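Envelope polyprotein (PDB 5FXU) forms the Gn glycoprotein ectodomain of Puumala hantavirus, a glycosylated part of the antigenic viral surface that probably works together with the partner glycoprotein Gc. Local coordinates at residues E8-I21 and I231-I243. Sequence-based numbering, arbitrary orientation.
Sequences ECPHTIGLGQGLVI and ICLVGSSSEPLYI
Leu19 and Ser238 form an antiparallel hydrogen-bonded pair. Leu19 N gives a nearly straight bond to Ser238 O (2.9 Å, 170° at the hydrogen), and Ser238 N returns one to Leu19 O in the carbonyl plane. Ile21 N adds a third backbone bond, to Ser236 O, at 3.1 Å. Leu19 O also accepts from Ser237 OG, which stands above the carbonyl plane at 3.0 Å. Ser237 chi1 of -162° swings the hydroxyl anti to its own N and onto that oxygen, so two donors grip Leu19 O.

A polar contact links Ser236 to Glu8 of strand 3-9. Ser236 OG donates to Glu8 OE1 at 2.7 Å, reaching it on the anti side, 30° out of the carboxylate plane. Water 1 bridges the same hydroxyl to Glu8 O. The other carboxylate oxygen, Glu8 OE2, is bonded by Thr156 OG1 and Leu163 N, so both carboxylate oxygens have partners. Within 231-243, Ser238 OG accepts from Val234 N and donates to Glu239 O, tying the turn together.

Apolar side chains pack over the face of the sheet that carries Leu19 and Ser238. Leu19 CD1 touches Leu233 CD1 and Pro240 CG, each at 4.2 Å. Ala102 and Ala103 of the short helix 102-105 also touch Leu19. Separately, Ile21 CG2 rests 4.0 Å from Leu233 CB, the two side chains crossing at a slant.

The arrangement is antiparallel beta-sheet pairing at a strand end: 19-30 runs between 120-130 and the 237-243 arm of the beta-hairpin formed with 228-234. It joins the N-terminal part of the Gn head to this hairpin, some 210 residues later in the chain.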
loop_
_atom_site.group_PDB
_atom_site.type_symbol
_atom_site.label_atom_id
_atom_site.label_comp_id
_atom_site.label_asym_id
_atom_site.label_seq_id
_atom_site.Cartn_x
_atom_site.Cartn_y
_atom_site.Cartn_z
ATOM N N GLU A 8 -9.630 12.504 -9.632
ATOM C CA GLU A 8 -11.010 12.708 -9.951
ATOM C C GLU A 8 -11.643 13.546 -8.827
ATOM O O GLU A 8 -11.743 13.106 -7.686
ATOM C CB GLU A 8 -11.726 11.382 -10.128
ATOM C CG GLU A 8 -13.177 11.541 -10.579
ATOM C CD GLU A 8 -13.914 10.227 -10.812
ATOM O OE1 GLU A 8 -13.564 9.197 -10.170
ATOM O OE2 GLU A 8 -14.882 10.245 -11.626
ATOM N N CYS A 9 -12.084 14.752 -9.181
ATOM C CA CYS A 9 -12.688 15.711 -8.241
ATOM C C CYS A 9 -14.217 15.617 -8.180
ATOM O O CYS A 9 -14.871 15.733 -9.211
ATOM C CB CYS A 9 -12.287 17.127 -8.674
ATOM S SG CYS A 9 -10.530 17.418 -8.407
ATOM N N PRO A 10 -14.797 15.451 -6.977
ATOM C CA PRO A 10 -16.270 15.520 -6.876
ATOM C C PRO A 10 -16.842 16.916 -7.100
ATOM O O PRO A 10 -16.084 17.878 -7.019
ATOM C CB PRO A 10 -16.543 15.079 -5.432
ATOM C CG PRO A 10 -15.268 14.468 -4.948
ATOM C CD PRO A 10 -14.198 15.238 -5.649
ATOM N N HIS A 11 -18.160 17.030 -7.340
ATOM C CA HIS A 11 -18.833 18.359 -7.486
ATOM C C HIS A 11 -18.881 19.167 -6.205
ATOM O O HIS A 11 -18.725 20.376 -6.263
ATOM C CB HIS A 11 -20.245 18.248 -8.037
ATOM C CG HIS A 11 -20.286 17.831 -9.465
ATOM N ND1 HIS A 11 -20.009 18.688 -10.510
ATOM C CD2 HIS A 11 -20.535 16.627 -10.022
ATOM C CE1 HIS A 11 -20.099 18.029 -11.653
ATOM N NE2 HIS A 11 -20.419 16.777 -11.384
ATOM N N THR A 12 -19.098 18.506 -5.067
ATOM C CA THR A 12 -19.120 19.162 -3.742
ATOM C C THR A 12 -18.137 18.525 -2.755
ATOM O O THR A 12 -17.672 17.395 -2.944
ATOM C CB THR A 12 -20.530 19.126 -3.087
ATOM O OG1 THR A 12 -20.859 17.787 -2.674
ATOM C CG2 THR A 12 -21.611 19.668 -4.045
ATOM N N ILE A 13 -17.839 19.260 -1.693
ATOM C CA ILE A 13 -17.048 18.727 -0.580
ATOM C C ILE A 13 -17.925 17.811 0.287
ATOM O O ILE A 13 -17.468 16.753 0.726
ATOM C CB ILE A 13 -16.400 19.860 0.266
ATOM C CG1 ILE A 13 -15.459 20.692 -0.620
ATOM C CG2 ILE A 13 -15.631 19.286 1.466
ATOM C CD1 ILE A 13 -14.921 21.950 0.024
ATOM N N GLY A 14 -19.165 18.236 0.544
ATOM C CA GLY A 14 -20.120 17.441 1.306
ATOM C C GLY A 14 -19.804 17.417 2.790
ATOM O O GLY A 14 -19.582 18.459 3.403
ATOM N N LEU A 15 -19.739 16.214 3.359
ATOM C CA LEU A 15 -19.662 16.036 4.819
ATOM C C LEU A 15 -18.274 16.307 5.447
ATOM O O LEU A 15 -18.068 16.014 6.630
ATOM C CB LEU A 15 -20.151 14.622 5.216
ATOM C CG LEU A 15 -21.547 14.099 4.916
ATOM C CD1 LEU A 15 -22.584 15.201 5.048
ATOM C CD2 LEU A 15 -21.667 13.391 3.566
ATOM N N GLY A 16 -17.319 16.813 4.664
ATOM C CA GLY A 16 -16.075 17.356 5.210
ATOM C C GLY A 16 -14.874 16.426 5.346
ATOM O O GLY A 16 -13.740 16.884 5.209
ATOM N N GLN A 17 -15.107 15.139 5.611
ATOM C CA GLN A 17 -14.040 14.208 6.060
ATOM C C GLN A 17 -13.402 13.300 4.944
ATOM O O GLN A 17 -12.547 12.425 5.233
ATOM C CB GLN A 17 -14.597 13.385 7.252
ATOM C CG GLN A 17 -14.927 14.180 8.518
ATOM C CD GLN A 17 -13.731 14.618 9.359
ATOM O OE1 GLN A 17 -12.912 15.430 8.924
ATOM N NE2 GLN A 17 -13.661 14.121 10.603
ATOM N N GLY A 18 -13.794 13.534 3.688
ATOM C CA GLY A 18 -13.324 12.745 2.557
ATOM C C GLY A 18 -11.961 13.200 2.078
ATOM O O GLY A 18 -11.558 14.338 2.283
ATOM N N LEU A 19 -11.238 12.296 1.448
ATOM C CA LEU A 19 -9.968 12.624 0.841
ATOM C C LEU A 19 -10.008 12.212 -0.611
ATOM O O LEU A 19 -10.692 11.240 -0.950
ATOM C CB LEU A 19 -8.849 11.874 1.549
ATOM C CG LEU A 19 -8.663 12.094 3.046
ATOM C CD1 LEU A 19 -7.642 11.116 3.565
ATOM C CD2 LEU A 19 -8.185 13.497 3.318
ATOM N N VAL A 20 -9.265 12.917 -1.463
ATOM C CA VAL A 20 -8.988 12.434 -2.812
ATOM C C VAL A 20 -7.710 11.599 -2.782
ATOM O O VAL A 20 -6.845 11.829 -1.977
ATOM C CB VAL A 20 -8.855 13.553 -3.891
ATOM C CG1 VAL A 20 -10.211 14.139 -4.219
ATOM C CG2 VAL A 20 -7.889 14.657 -3.492
ATOM N N ILE A 21 -7.612 10.637 -3.684
ATOM C CA ILE A 21 -6.419 9.820 -3.848
ATOM C C ILE A 21 -6.170 9.564 -5.310
ATOM O O ILE A 21 -7.104 9.342 -6.071
ATOM C CB ILE A 21 -6.536 8.474 -3.108
ATOM C CG1 ILE A 21 -5.250 7.637 -3.289
ATOM C CG2 ILE A 21 -7.796 7.705 -3.520
ATOM C CD1 ILE A 21 -5.160 6.476 -2.330
ATOM N N ILE A 231 -5.052 1.369 6.574
ATOM C CA ILE A 231 -5.938 2.487 6.315
ATOM C C ILE A 231 -6.097 2.569 4.810
ATOM O O ILE A 231 -5.110 2.528 4.077
ATOM C CB ILE A 231 -5.428 3.774 7.002
ATOM C CG1 ILE A 231 -6.558 4.758 7.173
ATOM C CG2 ILE A 231 -4.235 4.392 6.276
ATOM C CD1 ILE A 231 -7.485 4.408 8.338
ATOM N N CYS A 232 -7.345 2.615 4.340
ATOM C CA CYS A 232 -7.656 2.428 2.926
ATOM C C CYS A 232 -8.508 3.558 2.445
ATOM O O CYS A 232 -9.261 4.156 3.219
ATOM C CB CYS A 232 -8.413 1.099 2.688
ATOM S SG CYS A 232 -7.578 -0.379 3.346
ATOM N N LEU A 233 -8.401 3.846 1.156
ATOM C CA LEU A 233 -9.303 4.766 0.510
ATOM C C LEU A 233 -9.965 4.012 -0.607
ATOM O O LEU A 233 -9.316 3.232 -1.300
ATOM C CB LEU A 233 -8.573 5.989 -0.030
ATOM C CG LEU A 233 -8.226 7.173 0.875
ATOM C CD1 LEU A 233 -9.205 7.528 1.979
ATOM C CD2 LEU A 233 -6.892 6.865 1.488
ATOM N N VAL A 234 -11.255 4.268 -0.776
ATOM C CA VAL A 234 -12.078 3.563 -1.725
ATOM C C VAL A 234 -12.327 4.454 -2.935
ATOM O O VAL A 234 -12.756 5.584 -2.795
ATOM C CB VAL A 234 -13.413 3.187 -1.067
ATOM C CG1 VAL A 234 -14.220 2.322 -1.993
ATOM C CG2 VAL A 234 -13.169 2.447 0.244
ATOM N N GLY A 235 -12.093 3.931 -4.126
ATOM C CA GLY A 235 -12.284 4.688 -5.364
ATOM C C GLY A 235 -11.342 5.869 -5.489
ATOM O O GLY A 235 -10.211 5.821 -5.019
ATOM N N SER A 236 -11.797 6.918 -6.143
ATOM C CA SER A 236 -10.983 8.099 -6.295
ATOM C C SER A 236 -11.131 9.044 -5.099
ATOM O O SER A 236 -10.316 9.939 -4.928
ATOM C CB SER A 236 -11.350 8.794 -7.597
ATOM O OG SER A 236 -12.752 9.070 -7.648
ATOM N N SER A 237 -12.160 8.839 -4.273
ATOM C CA SER A 237 -12.406 9.672 -3.115
ATOM C C SER A 237 -13.291 9.002 -2.085
ATOM O O SER A 237 -14.247 8.381 -2.442
ATOM C CB SER A 237 -13.114 10.944 -3.581
ATOM O OG SER A 237 -13.020 11.956 -2.615
ATOM N N SER A 238 -12.964 9.122 -0.814
ATOM C CA SER A 238 -13.757 8.493 0.241
ATOM C C SER A 238 -13.244 8.980 1.543
ATOM O O SER A 238 -12.185 9.613 1.613
ATOM C CB SER A 238 -13.656 6.924 0.234
ATOM O OG SER A 238 -12.406 6.412 0.766
ATOM N N GLU A 239 -13.971 8.638 2.587
ATOM C CA GLU A 239 -13.429 8.708 3.922
ATOM C C GLU A 239 -12.494 7.519 4.166
ATOM O O GLU A 239 -12.695 6.455 3.600
ATOM C CB GLU A 239 -14.554 8.717 4.935
ATOM C CG GLU A 239 -15.316 10.019 4.840
ATOM C CD GLU A 239 -16.443 10.133 5.835
ATOM O OE1 GLU A 239 -17.121 9.117 6.128
ATOM O OE2 GLU A 239 -16.650 11.264 6.318
ATOM N N PRO A 240 -11.486 7.690 5.032
ATOM C CA PRO A 240 -10.621 6.552 5.341
ATOM C C PRO A 240 -11.379 5.364 5.960
ATOM O O PRO A 240 -12.297 5.553 6.745
ATOM C CB PRO A 240 -9.627 7.126 6.355
ATOM C CG PRO A 240 -9.780 8.615 6.233
ATOM C CD PRO A 240 -11.194 8.846 5.887
ATOM N N LEU A 241 -11.005 4.165 5.540
ATOM C CA LEU A 241 -11.578 2.912 6.016
ATOM C C LEU A 241 -10.476 2.159 6.778
ATOM O O LEU A 241 -9.405 1.916 6.239
ATOM C CB LEU A 241 -12.038 2.123 4.812
ATOM C CG LEU A 241 -12.385 0.657 5.008
ATOM C CD1 LEU A 241 -13.570 0.496 5.954
ATOM C CD2 LEU A 241 -12.676 0.047 3.646
ATOM N N TYR A 242 -10.735 1.875 8.049
ATOM C CA TYR A 242 -9.831 1.184 8.934
ATOM C C TYR A 242 -10.024 -0.333 8.767
ATOM O O TYR A 242 -11.144 -0.831 8.818
ATOM C CB TYR A 242 -10.133 1.618 10.365
ATOM C CG TYR A 242 -9.212 1.060 11.443
ATOM C CD1 TYR A 242 -9.368 -0.251 11.937
ATOM C CD2 TYR A 242 -8.198 1.859 12.015
ATOM C CE1 TYR A 242 -8.527 -0.749 12.934
ATOM C CE2 TYR A 242 -7.377 1.372 13.026
ATOM C CZ TYR A 242 -7.552 0.078 13.482
ATOM O OH TYR A 242 -6.737 -0.395 14.468
ATOM N N ILE A 243 -8.931 -1.064 8.570
ATOM C CA ILE A 243 -8.968 -2.537 8.442
ATOM C C ILE A 243 -8.141 -3.120 9.583
ATOM O O ILE A 243 -6.962 -2.820 9.662
ATOM C CB ILE A 243 -8.354 -3.026 7.107
ATOM C CG1 ILE A 243 -8.961 -2.311 5.891
ATOM C CG2 ILE A 243 -8.436 -4.543 6.988
ATOM C CD1 ILE A 243 -10.402 -2.634 5.617
HETATM O O HOH W 1 -13.647 11.405 -6.629
#